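Local coordinates for DNA-binding protein (Sulfolobus solfataricus, PDB 3IRB), which is of unknown function but joins a zinc ribbon to an OB fold and has a potential role in acyl-CoA binding, at residues K49-C53 / C64-V69. Numbering follows the deposited sequence.
Sequences KCSKC and CEHCFV. With ZN (zinc ion), chain C.
Cys-50 and Cys-64, whose CA atoms lie 6.4 Å apart, and Lys-52 and Cys-67 are the closest backbone pairings between two turns, 49-53 and 64-69, that face each other across a zinc ion. Each turn carries a CxxC pair, the two knuckles of a rubredoxin-like zinc ribbon. In 64-69, residues 65-67 have helical backbone angles, and Phe-68 and Val-69 both face Cys-64 in a G1 beta bulge, closed by the Cys-64 N to Val-69 O bond of 2.8 Å.

The zinc is held by four thiolates: the SG atoms of Cys-50, Cys-53, Cys-64 and Cys-67 all lie about 2.3 Å from the metal. The first cysteine of each pair has SG anti to its own N (chi1 177° in both Cys-50 and Cys-64), and each of these sulfurs also receives a backbone N-H from its own turn. Cys-53 N points to Cys-50 SG with an N-H...S angle of 157°, and Cys-67 N donates to Cys-64 SG at 154°. Cys-50 SG takes a further, weak bond from Lys-52 N. Such N-H...S bonds probably disperse part of the thiolate charge.

Around the metal, sulfur packs against carbon at several points: Cys-67 SG lies 3.5 Å from Cys-53 CB, and Val-69 CG2 meets Cys-50 SG at 3.9 Å. Lys-52 CB lies 3.7 Å from Cys-67 SG, and the extended chain beyond CG carries NZ to a water, to which it donates and which in turn donates to Cys-67 O, a second bridge between the turns.

The first turn links strands 46-49 and 56-58, the second strands 63-64 and 69-76; Cys-50 and Cys-64 both touch Ile-71 of strand 69-76, and Cys-64 also meets Phe-57 of strand 56-58.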
loop_
_atom_site.group_PDB
_atom_site.type_symbol
_atom_site.label_atom_id
_atom_site.label_comp_id
_atom_site.label_asym_id
_atom_site.label_seq_id
_atom_site.Cartn_x
_atom_site.Cartn_y
_atom_site.Cartn_z
ATOM N N LYS A 49 -12.289 9.890 4.271
ATOM C CA LYS A 49 -12.246 11.287 3.874
ATOM C C LYS A 49 -12.673 12.161 5.016
ATOM O O LYS A 49 -13.816 12.075 5.468
ATOM C CB LYS A 49 -13.120 11.541 2.649
ATOM C CG LYS A 49 -13.144 12.992 2.203
ATOM C CD LYS A 49 -14.072 13.232 0.993
ATOM C CE LYS A 49 -13.820 14.615 0.395
ATOM N NZ LYS A 49 -14.648 14.872 -0.806
ATOM N N CYS A 50 -11.760 13.007 5.481
ATOM C CA CYS A 50 -12.074 13.966 6.531
ATOM C C CYS A 50 -13.057 15.003 6.008
ATOM O O CYS A 50 -12.854 15.620 4.964
ATOM C CB CYS A 50 -10.816 14.668 7.053
ATOM S SG CYS A 50 -11.100 15.904 8.277
ATOM N N SER A 51 -14.138 15.190 6.736
ATOM C CA SER A 51 -15.176 16.107 6.310
ATOM C C SER A 51 -14.759 17.547 6.536
ATOM O O SER A 51 -15.337 18.459 5.953
ATOM C CB SER A 51 -16.485 15.818 7.035
ATOM O OG SER A 51 -16.937 14.513 6.731
ATOM N N LYS A 52 -13.778 17.754 7.416
ATOM C CA LYS A 52 -13.377 19.119 7.760
ATOM C C LYS A 52 -12.377 19.700 6.776
ATOM O O LYS A 52 -12.483 20.883 6.435
ATOM C CB LYS A 52 -12.797 19.199 9.171
ATOM C CG LYS A 52 -12.826 20.644 9.669
ATOM C CD LYS A 52 -12.750 20.802 11.161
ATOM C CE LYS A 52 -13.166 22.223 11.552
ATOM N NZ LYS A 52 -12.555 22.662 12.849
ATOM N N CYS A 53 -11.436 18.884 6.297
ATOM C CA CYS A 53 -10.436 19.378 5.327
ATOM C C CYS A 53 -10.519 18.695 3.972
ATOM O O CYS A 53 -9.819 19.093 3.022
ATOM C CB CYS A 53 -9.029 19.201 5.897
ATOM S SG CYS A 53 -8.521 17.462 6.119
ATOM N N CYS A 64 -8.320 12.446 11.877
ATOM C CA CYS A 64 -7.538 13.355 11.043
ATOM C C CYS A 64 -6.668 14.177 11.989
ATOM O O CYS A 64 -7.184 14.987 12.740
ATOM C CB CYS A 64 -8.436 14.297 10.232
ATOM S SG CYS A 64 -7.456 15.512 9.229
ATOM N N GLU A 65 -5.353 13.969 11.960
ATOM C CA GLU A 65 -4.474 14.712 12.890
ATOM C C GLU A 65 -4.242 16.178 12.447
ATOM O O GLU A 65 -3.821 16.992 13.268
ATOM C CB GLU A 65 -3.133 13.977 13.092
ATOM C CG GLU A 65 -2.084 14.688 13.990
ATOM C CD GLU A 65 -2.512 14.969 15.439
ATOM O OE1 GLU A 65 -3.611 14.574 15.874
ATOM O OE2 GLU A 65 -1.715 15.599 16.167
ATOM N N HIS A 66 -4.542 16.497 11.186
ATOM C CA HIS A 66 -4.513 17.883 10.695
ATOM C C HIS A 66 -5.602 18.718 11.322
ATOM O O HIS A 66 -5.340 19.837 11.753
ATOM C CB HIS A 66 -4.646 17.923 9.176
ATOM C CG HIS A 66 -3.503 17.272 8.474
ATOM N ND1 HIS A 66 -3.656 16.174 7.657
ATOM C CD2 HIS A 66 -2.176 17.547 8.496
ATOM C CE1 HIS A 66 -2.473 15.807 7.193
ATOM N NE2 HIS A 66 -1.559 16.626 7.684
ATOM N N CYS A 67 -6.822 18.172 11.377
ATOM C CA CYS A 67 -7.983 18.884 11.916
ATOM C C CYS A 67 -8.315 18.559 13.372
ATOM O O CYS A 67 -9.113 19.268 13.965
ATOM C CB CYS A 67 -9.225 18.558 11.089
ATOM S SG CYS A 67 -9.099 19.016 9.342
ATOM N N PHE A 68 -7.732 17.489 13.924
ATOM C CA PHE A 68 -8.058 16.989 15.269
ATOM C C PHE A 68 -9.516 16.569 15.426
ATOM O O PHE A 68 -10.174 16.962 16.380
ATOM C CB PHE A 68 -7.674 18.012 16.357
ATOM C CG PHE A 68 -6.298 18.556 16.192
ATOM C CD1 PHE A 68 -5.189 17.723 16.320
ATOM C CD2 PHE A 68 -6.100 19.892 15.868
ATOM C CE1 PHE A 68 -3.909 18.219 16.142
ATOM C CE2 PHE A 68 -4.818 20.394 15.688
ATOM C CZ PHE A 68 -3.719 19.555 15.824
ATOM N N VAL A 69 -10.020 15.804 14.456
ATOM C CA VAL A 69 -11.400 15.354 14.432
ATOM C C VAL A 69 -11.472 13.923 13.902
ATOM O O VAL A 69 -10.611 13.470 13.108
ATOM C CB VAL A 69 -12.305 16.234 13.528
ATOM C CG1 VAL A 69 -12.354 17.678 14.020
ATOM C CG2 VAL A 69 -11.852 16.162 12.114
HETATM ZN ZN ZN C . -9.009 16.974 8.305
HETATM O O HOH W 1 -9.860 21.709 13.244
#